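Long-range contacts in F5/8 type C domain protein (PDB 7JRM), which probably helps a mucin-directed O-glycopeptidase, ZmpB of Clostridium perfringens, to recognise glycans through a carbohydrate-binding module of family 51: residues A[142-153]-A[215-226]; A[21-30]-A[42-51]. All blocks are in the same frame, centred on the assembly; numbering follows the deposited sequence.

Interaction 1: A[142-153]-A[215-226]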
loop_
_atom_site.group_PDB
_atom_site.type_symbol
_atom_site.label_atom_id
_atom_site.label_comp_id
_atom_site.label_asym_id
_atom_site.label_seq_id
_atom_site.Cartn_x
_atom_site.Cartn_y
_atom_site.Cartn_z
ATOM N N GLY A 142 -33.054 -2.985 -0.510
ATOM C CA GLY A 142 -31.642 -3.265 -0.371
ATOM C C GLY A 142 -30.729 -2.064 -0.477
ATOM O O GLY A 142 -29.512 -2.216 -0.306
ATOM N N TYR A 143 -31.268 -0.880 -0.747
ATOM C CA TYR A 143 -30.472 0.327 -0.893
ATOM C C TYR A 143 -30.531 1.161 0.381
ATOM O O TYR A 143 -31.488 1.082 1.156
ATOM C CB TYR A 143 -30.952 1.150 -2.089
ATOM C CG TYR A 143 -30.754 0.453 -3.417
ATOM C CD1 TYR A 143 -29.481 0.134 -3.870
ATOM C CD2 TYR A 143 -31.838 0.108 -4.214
ATOM C CE1 TYR A 143 -29.292 -0.504 -5.083
ATOM C CE2 TYR A 143 -31.660 -0.530 -5.427
ATOM C CZ TYR A 143 -30.385 -0.834 -5.857
ATOM O OH TYR A 143 -30.202 -1.469 -7.064
ATOM N N ASP A 144 -29.490 1.965 0.593
ATOM C CA ASP A 144 -29.326 2.740 1.816
ATOM C C ASP A 144 -29.565 4.229 1.621
ATOM O O ASP A 144 -30.282 4.848 2.413
ATOM C CB ASP A 144 -27.918 2.519 2.391
ATOM C CG ASP A 144 -27.644 1.066 2.725
ATOM O OD1 ASP A 144 -28.458 0.458 3.452
ATOM O OD2 ASP A 144 -26.613 0.533 2.264
ATOM N N ILE A 145 -28.982 4.825 0.584
ATOM C CA ILE A 145 -28.996 6.270 0.392
ATOM C C ILE A 145 -29.405 6.577 -1.041
ATOM O O ILE A 145 -28.950 5.918 -1.982
ATOM C CB ILE A 145 -27.617 6.889 0.712
ATOM C CG1 ILE A 145 -27.371 6.898 2.222
ATOM C CG2 ILE A 145 -27.497 8.297 0.142
ATOM C CD1 ILE A 145 -28.299 7.818 2.984
ATOM N N PHE A 146 -30.272 7.573 -1.207
ATOM C CA PHE A 146 -30.607 8.119 -2.514
ATOM C C PHE A 146 -29.997 9.509 -2.645
ATOM O O PHE A 146 -30.217 10.369 -1.788
ATOM C CB PHE A 146 -32.120 8.186 -2.724
ATOM C CG PHE A 146 -32.520 8.938 -3.960
ATOM C CD1 PHE A 146 -32.236 8.429 -5.217
ATOM C CD2 PHE A 146 -33.166 10.159 -3.867
ATOM C CE1 PHE A 146 -32.597 9.122 -6.359
ATOM C CE2 PHE A 146 -33.531 10.855 -5.004
ATOM C CZ PHE A 146 -33.244 10.335 -6.253
ATOM N N ASP A 147 -29.240 9.721 -3.719
ATOM C CA ASP A 147 -28.517 10.964 -3.946
ATOM C C ASP A 147 -28.799 11.456 -5.358
ATOM O O ASP A 147 -28.794 10.666 -6.307
ATOM C CB ASP A 147 -27.009 10.759 -3.742
ATOM C CG ASP A 147 -26.241 12.062 -3.682
ATOM O OD1 ASP A 147 -26.880 13.135 -3.661
ATOM O OD2 ASP A 147 -24.993 12.011 -3.647
ATOM N N THR A 148 -29.043 12.758 -5.496
ATOM C CA THR A 148 -29.403 13.308 -6.796
ATOM C C THR A 148 -29.197 14.816 -6.805
ATOM O O THR A 148 -29.246 15.473 -5.761
ATOM C CB THR A 148 -30.859 12.982 -7.159
ATOM O OG1 THR A 148 -31.127 13.405 -8.501
ATOM C CG2 THR A 148 -31.820 13.691 -6.212
ATOM N N TRP A 149 -28.951 15.346 -8.000
ATOM C CA TRP A 149 -29.056 16.769 -8.280
ATOM C C TRP A 149 -30.388 17.035 -8.970
ATOM O O TRP A 149 -30.880 16.208 -9.742
ATOM C CB TRP A 149 -27.909 17.252 -9.172
ATOM C CG TRP A 149 -26.559 17.268 -8.516
ATOM C CD1 TRP A 149 -25.541 16.382 -8.716
ATOM C CD2 TRP A 149 -26.072 18.230 -7.571
ATOM N NE1 TRP A 149 -24.454 16.726 -7.950
ATOM C CE2 TRP A 149 -24.754 17.858 -7.237
ATOM C CE3 TRP A 149 -26.623 19.367 -6.972
ATOM C CZ2 TRP A 149 -23.979 18.580 -6.332
ATOM C CZ3 TRP A 149 -25.852 20.084 -6.072
ATOM C CH2 TRP A 149 -24.545 19.687 -5.761
ATOM N N VAL A 150 -30.978 18.195 -8.682
ATOM C CA VAL A 150 -32.262 18.566 -9.262
ATOM C C VAL A 150 -32.202 20.009 -9.741
ATOM O O VAL A 150 -31.420 20.821 -9.235
ATOM C CB VAL A 150 -33.429 18.376 -8.267
ATOM C CG1 VAL A 150 -33.636 16.899 -7.963
ATOM C CG2 VAL A 150 -33.180 19.166 -6.991
ATOM N N GLY A 151 -33.034 20.323 -10.724
ATOM C CA GLY A 151 -33.087 21.670 -11.252
ATOM C C GLY A 151 -33.850 21.708 -12.558
ATOM O O GLY A 151 -34.269 20.679 -13.097
ATOM N N ILE A 152 -34.025 22.928 -13.054
ATOM C CA ILE A 152 -34.676 23.149 -14.340
ATOM C C ILE A 152 -33.666 22.895 -15.451
ATOM O O ILE A 152 -32.546 23.422 -15.419
ATOM C CB ILE A 152 -35.249 24.573 -14.420
ATOM C CG1 ILE A 152 -36.368 24.763 -13.393
ATOM C CG2 ILE A 152 -35.753 24.872 -15.825
ATOM C CD1 ILE A 152 -37.709 24.226 -13.839
ATOM N N ASP A 153 -34.053 22.081 -16.432
ATOM C CA ASP A 153 -33.166 21.789 -17.550
ATOM C C ASP A 153 -32.866 23.061 -18.333
ATOM O O ASP A 153 -33.724 23.934 -18.489
ATOM C CB ASP A 153 -33.792 20.735 -18.465
ATOM C CG ASP A 153 -32.845 20.274 -19.557
ATOM O OD1 ASP A 153 -31.869 19.563 -19.246
ATOM O OD2 ASP A 153 -33.079 20.621 -20.733
ATOM N N HIS A 215 -39.359 21.637 -17.733
ATOM C CA HIS A 215 -38.357 20.609 -17.983
ATOM C C HIS A 215 -37.511 20.433 -16.728
ATOM O O HIS A 215 -36.812 21.362 -16.313
ATOM C CB HIS A 215 -37.481 20.986 -19.176
ATOM C CG HIS A 215 -38.213 21.025 -20.482
ATOM N ND1 HIS A 215 -37.571 20.910 -21.696
ATOM C CD2 HIS A 215 -39.529 21.169 -20.764
ATOM C CE1 HIS A 215 -38.461 20.979 -22.670
ATOM N NE2 HIS A 215 -39.657 21.137 -22.133
ATOM N N ALA A 216 -37.579 19.249 -16.121
ATOM C CA ALA A 216 -36.903 18.979 -14.861
ATOM C C ALA A 216 -36.013 17.754 -14.995
ATOM O O ALA A 216 -36.363 16.793 -15.686
ATOM C CB ALA A 216 -37.910 18.769 -13.725
ATOM N N ASP A 217 -34.863 17.790 -14.323
ATOM C CA ASP A 217 -33.893 16.706 -14.364
ATOM C C ASP A 217 -33.626 16.175 -12.964
ATOM O O ASP A 217 -33.447 16.948 -12.018
ATOM C CB ASP A 217 -32.563 17.158 -14.976
ATOM C CG ASP A 217 -32.708 17.655 -16.392
ATOM O OD1 ASP A 217 -33.582 17.144 -17.122
ATOM O OD2 ASP A 217 -31.931 18.552 -16.776
ATOM N N TRP A 218 -33.598 14.848 -12.845
ATOM C CA TRP A 218 -32.998 14.178 -11.694
ATOM C C TRP A 218 -31.574 13.813 -12.105
ATOM O O TRP A 218 -31.284 12.700 -12.542
ATOM C CB TRP A 218 -33.811 12.953 -11.281
ATOM C CG TRP A 218 -35.238 13.255 -10.936
ATOM C CD1 TRP A 218 -36.304 13.262 -11.787
ATOM C CD2 TRP A 218 -35.756 13.588 -9.642
ATOM N NE1 TRP A 218 -37.453 13.580 -11.105
ATOM C CE2 TRP A 218 -37.144 13.786 -9.787
ATOM C CE3 TRP A 218 -35.181 13.739 -8.377
ATOM C CZ2 TRP A 218 -37.964 14.130 -8.713
ATOM C CZ3 TRP A 218 -35.998 14.079 -7.313
ATOM C CH2 TRP A 218 -37.375 14.270 -7.487
ATOM N N ALA A 219 -30.678 14.788 -11.976
ATOM C CA ALA A 219 -29.324 14.654 -12.499
ATOM C C ALA A 219 -28.463 13.812 -11.568
ATOM O O ALA A 219 -28.427 14.050 -10.355
ATOM C CB ALA A 219 -28.694 16.031 -12.699
ATOM N N ASP A 220 -27.766 12.828 -12.143
ATOM C CA ASP A 220 -26.880 11.931 -11.400
ATOM C C ASP A 220 -27.624 11.188 -10.294
ATOM O O ASP A 220 -27.028 10.802 -9.285
ATOM C CB ASP A 220 -25.679 12.687 -10.825
ATOM C CG ASP A 220 -24.399 11.875 -10.874
ATOM O OD1 ASP A 220 -23.934 11.559 -11.990
ATOM O OD2 ASP A 220 -23.853 11.558 -9.796
ATOM N N ALA A 221 -28.930 10.989 -10.473
ATOM C CA ALA A 221 -29.736 10.289 -9.482
ATOM C C ALA A 221 -29.262 8.850 -9.345
ATOM O O ALA A 221 -29.226 8.103 -10.329
ATOM C CB ALA A 221 -31.211 10.334 -9.875
ATOM N N LYS A 222 -28.900 8.460 -8.126
ATOM C CA LYS A 222 -28.290 7.155 -7.921
ATOM C C LYS A 222 -28.528 6.691 -6.493
ATOM O O LYS A 222 -28.680 7.503 -5.575
ATOM C CB LYS A 222 -26.787 7.197 -8.216
ATOM C CG LYS A 222 -26.011 8.159 -7.327
ATOM C CD LYS A 222 -24.556 8.262 -7.753
ATOM C CE LYS A 222 -23.851 9.407 -7.042
ATOM N NZ LYS A 222 -22.511 9.686 -7.629
ATOM N N PHE A 223 -28.563 5.374 -6.322
ATOM C CA PHE A 223 -28.544 4.775 -4.999
ATOM C C PHE A 223 -27.106 4.653 -4.513
ATOM O O PHE A 223 -26.172 4.513 -5.306
ATOM C CB PHE A 223 -29.202 3.396 -5.014
ATOM C CG PHE A 223 -30.698 3.433 -5.139
ATOM C CD1 PHE A 223 -31.475 4.022 -4.154
ATOM C CD2 PHE A 223 -31.330 2.870 -6.236
ATOM C CE1 PHE A 223 -32.854 4.054 -4.263
ATOM C CE2 PHE A 223 -32.709 2.898 -6.351
ATOM C CZ PHE A 223 -33.472 3.492 -5.363
ATOM N N ARG A 224 -26.932 4.715 -3.195
ATOM C CA ARG A 224 -25.617 4.570 -2.583
ATOM C C ARG A 224 -25.734 3.640 -1.387
ATOM O O ARG A 224 -26.592 3.842 -0.524
ATOM C CB ARG A 224 -25.046 5.927 -2.154
ATOM C CG ARG A 224 -24.928 6.942 -3.279
ATOM C CD ARG A 224 -24.528 8.308 -2.749
ATOM N NE ARG A 224 -23.160 8.320 -2.237
ATOM C CZ ARG A 224 -22.233 9.196 -2.610
ATOM N NH1 ARG A 224 -21.014 9.134 -2.094
ATOM N NH2 ARG A 224 -22.523 10.134 -3.501
ATOM N N ASN A 225 -24.873 2.628 -1.340
ATOM C CA ASN A 225 -24.919 1.612 -0.300
ATOM C C ASN A 225 -23.700 1.712 0.607
ATOM O O ASN A 225 -22.607 2.087 0.171
ATOM C CB ASN A 225 -24.992 0.208 -0.906
ATOM C CG ASN A 225 -26.404 -0.196 -1.270
ATOM O OD1 ASN A 225 -27.313 0.634 -1.275
ATOM N ND2 ASN A 225 -26.597 -1.473 -1.574
ATOM N N LEU A 226 -23.904 1.370 1.876
ATOM C CA LEU A 226 -22.792 1.289 2.811
ATOM C C LEU A 226 -21.822 0.197 2.374
ATOM O O LEU A 226 -22.209 -0.793 1.746
ATOM C CB LEU A 226 -23.300 1.011 4.227
ATOM C CG LEU A 226 -24.362 1.972 4.767
ATOM C CD1 LEU A 226 -24.731 1.619 6.200
ATOM C CD2 LEU A 226 -23.878 3.410 4.673
HETATM O O HOH W 1 -35.156 19.574 -21.895
#

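Interaction 2: A[21-30]-A[42-51]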
loop_
_atom_site.group_PDB
_atom_site.type_symbol
_atom_site.label_atom_id
_atom_site.label_comp_id
_atom_site.label_asym_id
_atom_site.label_seq_id
_atom_site.Cartn_x
_atom_site.Cartn_y
_atom_site.Cartn_z
ATOM N N LYS A 21 -12.403 12.740 1.493
ATOM C CA LYS A 21 -12.139 13.330 2.800
ATOM C C LYS A 21 -13.401 14.017 3.307
ATOM O O LYS A 21 -13.916 14.937 2.663
ATOM C CB LYS A 21 -10.980 14.321 2.715
ATOM C CG LYS A 21 -10.593 14.942 4.047
ATOM C CD LYS A 21 -10.104 13.890 5.029
ATOM C CE LYS A 21 -9.281 14.516 6.143
ATOM N NZ LYS A 21 -8.993 13.543 7.234
ATOM N N VAL A 22 -13.897 13.574 4.458
ATOM C CA VAL A 22 -15.152 14.085 4.999
ATOM C C VAL A 22 -14.894 15.425 5.676
ATOM O O VAL A 22 -14.094 15.517 6.613
ATOM C CB VAL A 22 -15.781 13.083 5.978
ATOM C CG1 VAL A 22 -16.792 13.780 6.879
ATOM C CG2 VAL A 22 -16.439 11.943 5.217
ATOM N N ASP A 23 -15.566 16.467 5.195
ATOM C CA ASP A 23 -15.545 17.784 5.821
ATOM C C ASP A 23 -16.841 17.941 6.609
ATOM O O ASP A 23 -17.914 18.114 6.023
ATOM C CB ASP A 23 -15.392 18.887 4.775
ATOM C CG ASP A 23 -15.337 20.274 5.390
ATOM O OD1 ASP A 23 -15.041 20.383 6.599
ATOM O OD2 ASP A 23 -15.588 21.257 4.661
ATOM N N LEU A 24 -16.738 17.875 7.938
ATOM C CA LEU A 24 -17.925 17.928 8.786
ATOM C C LEU A 24 -18.623 19.280 8.735
ATOM O O LEU A 24 -19.782 19.380 9.153
ATOM C CB LEU A 24 -17.551 17.595 10.231
ATOM C CG LEU A 24 -17.181 16.140 10.518
ATOM C CD1 LEU A 24 -16.868 15.960 11.990
ATOM C CD2 LEU A 24 -18.299 15.203 10.087
ATOM N N MET A 25 -17.952 20.315 8.237
ATOM C CA MET A 25 -18.520 21.653 8.155
ATOM C C MET A 25 -18.967 22.016 6.745
ATOM O O MET A 25 -19.354 23.164 6.505
ATOM C CB MET A 25 -17.511 22.682 8.665
ATOM C CG MET A 25 -17.052 22.441 10.092
ATOM S SD MET A 25 -18.333 22.843 11.292
ATOM C CE MET A 25 -18.820 24.465 10.712
ATOM N N LYS A 26 -18.926 21.066 5.813
ATOM C CA LYS A 26 -19.321 21.337 4.435
ATOM C C LYS A 26 -20.818 21.613 4.365
ATOM O O LYS A 26 -21.631 20.783 4.785
ATOM C CB LYS A 26 -18.947 20.156 3.542
ATOM C CG LYS A 26 -19.502 20.240 2.128
ATOM C CD LYS A 26 -19.034 21.501 1.420
ATOM C CE LYS A 26 -18.935 21.282 -0.080
ATOM N NZ LYS A 26 -18.208 22.393 -0.755
ATOM N N GLY A 27 -21.181 22.780 3.839
ATOM C CA GLY A 27 -22.573 23.145 3.685
ATOM C C GLY A 27 -23.223 23.760 4.902
ATOM O O GLY A 27 -24.436 24.000 4.879
ATOM N N ILE A 28 -22.466 24.025 5.961
ATOM C CA ILE A 28 -23.008 24.616 7.179
ATOM C C ILE A 28 -22.858 26.128 7.105
ATOM O O ILE A 28 -21.754 26.643 6.888
ATOM C CB ILE A 28 -22.306 24.052 8.425
ATOM C CG1 ILE A 28 -22.505 22.537 8.509
ATOM C CG2 ILE A 28 -22.824 24.732 9.684
ATOM C CD1 ILE A 28 -23.950 22.119 8.668
ATOM N N THR A 29 -23.968 26.842 7.280
ATOM C CA THR A 29 -23.979 28.297 7.262
ATOM C C THR A 29 -24.738 28.818 8.474
ATOM O O THR A 29 -25.637 28.153 8.996
ATOM C CB THR A 29 -24.619 28.847 5.976
ATOM O OG1 THR A 29 -25.924 28.281 5.809
ATOM C CG2 THR A 29 -23.761 28.509 4.763
ATOM N N ALA A 30 -24.365 30.016 8.916
ATOM C CA ALA A 30 -25.003 30.643 10.069
ATOM C C ALA A 30 -25.023 32.147 9.855
ATOM O O ALA A 30 -23.963 32.776 9.767
ATOM C CB ALA A 30 -24.270 30.293 11.365
ATOM N N VAL A 42 -19.248 28.598 14.230
ATOM C CA VAL A 42 -20.094 27.416 14.356
ATOM C C VAL A 42 -19.302 26.306 15.031
ATOM O O VAL A 42 -18.170 26.002 14.632
ATOM C CB VAL A 42 -20.616 26.970 12.981
ATOM C CG1 VAL A 42 -21.312 25.620 13.089
ATOM C CG2 VAL A 42 -21.555 28.015 12.405
ATOM N N GLN A 43 -19.892 25.701 16.059
ATOM C CA GLN A 43 -19.285 24.595 16.779
ATOM C C GLN A 43 -20.180 23.366 16.685
ATOM O O GLN A 43 -21.374 23.460 16.389
ATOM C CB GLN A 43 -19.039 24.956 18.250
ATOM N N ILE A 44 -19.586 22.206 16.941
ATOM C CA ILE A 44 -20.301 20.935 16.893
ATOM C C ILE A 44 -20.773 20.590 18.299
ATOM O O ILE A 44 -19.968 20.514 19.233
ATOM C CB ILE A 44 -19.417 19.819 16.316
ATOM C CG1 ILE A 44 -18.941 20.191 14.910
ATOM C CG2 ILE A 44 -20.172 18.499 16.298
ATOM C CD1 ILE A 44 -17.437 20.238 14.769
ATOM N N LYS A 45 -22.080 20.378 18.448
ATOM C CA LYS A 45 -22.656 20.060 19.748
ATOM C C LYS A 45 -22.782 18.562 19.989
ATOM O O LYS A 45 -22.674 18.117 21.138
ATOM C CB LYS A 45 -24.033 20.718 19.887
ATOM C CG LYS A 45 -24.628 20.630 21.283
ATOM C CD LYS A 45 -25.859 21.510 21.413
ATOM N N SER A 46 -23.002 17.775 18.938
ATOM C CA SER A 46 -23.174 16.338 19.085
ATOM C C SER A 46 -22.857 15.661 17.759
ATOM O O SER A 46 -23.195 16.186 16.696
ATOM C CB SER A 46 -24.599 15.992 19.532
ATOM O OG SER A 46 -24.787 14.589 19.604
ATOM N N SER A 47 -22.211 14.498 17.834
ATOM C CA SER A 47 -21.853 13.747 16.638
ATOM C C SER A 47 -21.464 12.329 17.028
ATOM O O SER A 47 -20.818 12.119 18.057
ATOM C CB SER A 47 -20.700 14.417 15.880
ATOM O OG SER A 47 -20.358 13.681 14.719
ATOM N N ASP A 48 -21.862 11.365 16.196
ATOM C CA ASP A 48 -21.454 9.972 16.336
ATOM C C ASP A 48 -20.560 9.534 15.178
ATOM O O ASP A 48 -20.501 8.348 14.841
ATOM C CB ASP A 48 -22.676 9.058 16.447
ATOM C CG ASP A 48 -23.600 9.160 15.242
ATOM O OD1 ASP A 48 -23.332 9.980 14.339
ATOM O OD2 ASP A 48 -24.600 8.411 15.199
ATOM N N PHE A 49 -19.860 10.486 14.568
ATOM C CA PHE A 49 -19.080 10.223 13.368
ATOM C C PHE A 49 -17.757 9.546 13.707
ATOM O O PHE A 49 -17.093 9.901 14.685
ATOM C CB PHE A 49 -18.823 11.530 12.616
ATOM C CG PHE A 49 -17.894 11.387 11.445
ATOM C CD1 PHE A 49 -18.340 10.843 10.253
ATOM C CD2 PHE A 49 -16.577 11.805 11.534
ATOM C CE1 PHE A 49 -17.489 10.714 9.171
ATOM C CE2 PHE A 49 -15.720 11.678 10.456
ATOM C CZ PHE A 49 -16.177 11.132 9.274
ATOM N N VAL A 50 -17.382 8.563 12.892
ATOM C CA VAL A 50 -16.105 7.868 13.007
ATOM C C VAL A 50 -15.427 7.895 11.644
ATOM O O VAL A 50 -16.036 7.518 10.638
ATOM C CB VAL A 50 -16.274 6.414 13.489
ATOM C CG1 VAL A 50 -14.964 5.888 14.061
ATOM C CG2 VAL A 50 -17.391 6.304 14.516
ATOM N N GLU A 51 -14.174 8.340 11.612
ATOM C CA GLU A 51 -13.425 8.361 10.364
ATOM C C GLU A 51 -13.099 6.944 9.907
ATOM O O GLU A 51 -13.002 6.014 10.713
ATOM C CB GLU A 51 -12.132 9.161 10.525
ATOM C CG GLU A 51 -12.331 10.652 10.739
ATOM C CD GLU A 51 -12.239 11.445 9.455
ATOM O OE1 GLU A 51 -11.888 10.855 8.412
ATOM O OE2 GLU A 51 -12.513 12.662 9.490
#

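Interaction 1: A[142-153]-A[215-226]
Tyr143 and Phe223 lay their rings face to face at one end of two antiparallel strands, in an offset stack with centroids 4.0 Å apart and planes 1° from parallel. Phe223 CB also sits over the tyrosine ring as a CH-pi contact, while Asn225 OD1 meets that ring at its edge, 3.4 Å from CD1. The same amide oxygen accepts Asp144 N from above the carbonyl plane, and Asp144 OD2 takes Leu226 N at 2.9 Å on its anti side, so side chains prolong the pairing beyond the strands.

Paired backbone bonds join Ile145 to Arg224, Asp147 to Lys222 and Trp149 to Ala219. Between the last two pairs the register slips by one residue, a beta bulge, where the type II turn Trp218-Ala221 bends the second strand. At this kink Trp149 O is gripped from opposite faces of its plane by Thr148 OG1 and Ala219 N.

Packing is tight on the face of Phe146, Val150 and Trp218, where Val150 CG1 lies 3.5 Å from Trp218 CE3. The other face is mixed, Asp147, Lys222 and Arg224 lying beside Ile145, Trp149 and Ala219, and is partly exposed at Trp149 and Lys222. There Asp147, with CG anti to the backbone N (chi1 -168°), runs alongside Arg224 and forms a salt bridge whose OD2-NH2 hydrogen bond, 3.1 Å, is weak; Arg189 is the stronger partner of Asp147, and Arg224 NE bonds Thr80 OG1. Near the far end, Asp153 OD1 and Asp217 OD2 are 2.7 Å apart, so one acid is probably protonated; Asp153 OD2 bonds His155 N.

In this NPCBM-type beta-sandwich, strand 188-193 pairs with the other edge of 145-152, and strands 83-85 and 127-131 pair with 215-224. Phe146, Val150 and Trp218 face strands 163-170 and 199-205 of the opposing sheet.

Interaction 2: A[21-30]-A[42-51]
Part of an Ig-like domain, this contact forms an apolar patch at its surface: two overlapping turns, Asp23-Lys26 (type I) and Met25-Ile28 (type II), face Val42 near the start of strand 43-47 and Phe49 in the loop after it. No hydrogen bond crosses; side chains alone do the joining. Leu24 CD2 sits over one face of the Phe49 ring in a CH-pi contact, 4.2 Å from the centroid and 15° off its normal. Val22 points against Phe49, and its CG1 reaches the ring's far end, 3.6 Å from CZ. With CG anti to the backbone N (chi1 173°), Phe49 directs its ring toward both; Ser47 OG accepts Phe49 N, an ST turn.

Around Val42 a second cluster forms. Met25, bent at chi2 and chi3, slides past it until CE lies 3.6 Å from Val42 CG1, which also meets Ile28 CG2, while Val42 CG2 packs on Ala30 CB at 3.7 Å; Ile28 and Ala30 are the buried part. Toward solvent, the opposite charges of Lys21 NZ and Glu51 OE1 stay 4.1 Å apart. Strands 55-64 and 70-79 supply Tyr61, Phe57 and Ile77 to this patch, as in the sheet-on-sheet packing of Ig-like beta-sandwiches.

Along the chain the two contacts come in series: interaction 2 closes within the N-terminal Ig-like domain before interaction 1 opens in the NPCBM-type module. Their centres are 23 Å apart and their nearest atoms about 8 Å, without touching, and they share no sheet. Interaction 1 is a buried strand pairing within one sheet; interaction 2 is a surface contact made by side chains. The domains nevertheless meet around the end of 215-226, where Leu226 touches Ser54, a few residues beyond 42-51, and Arg224 bonds Thr80, just after strand 70-79. This is consistent with two compact units placed side by side at one end of an elongated chain.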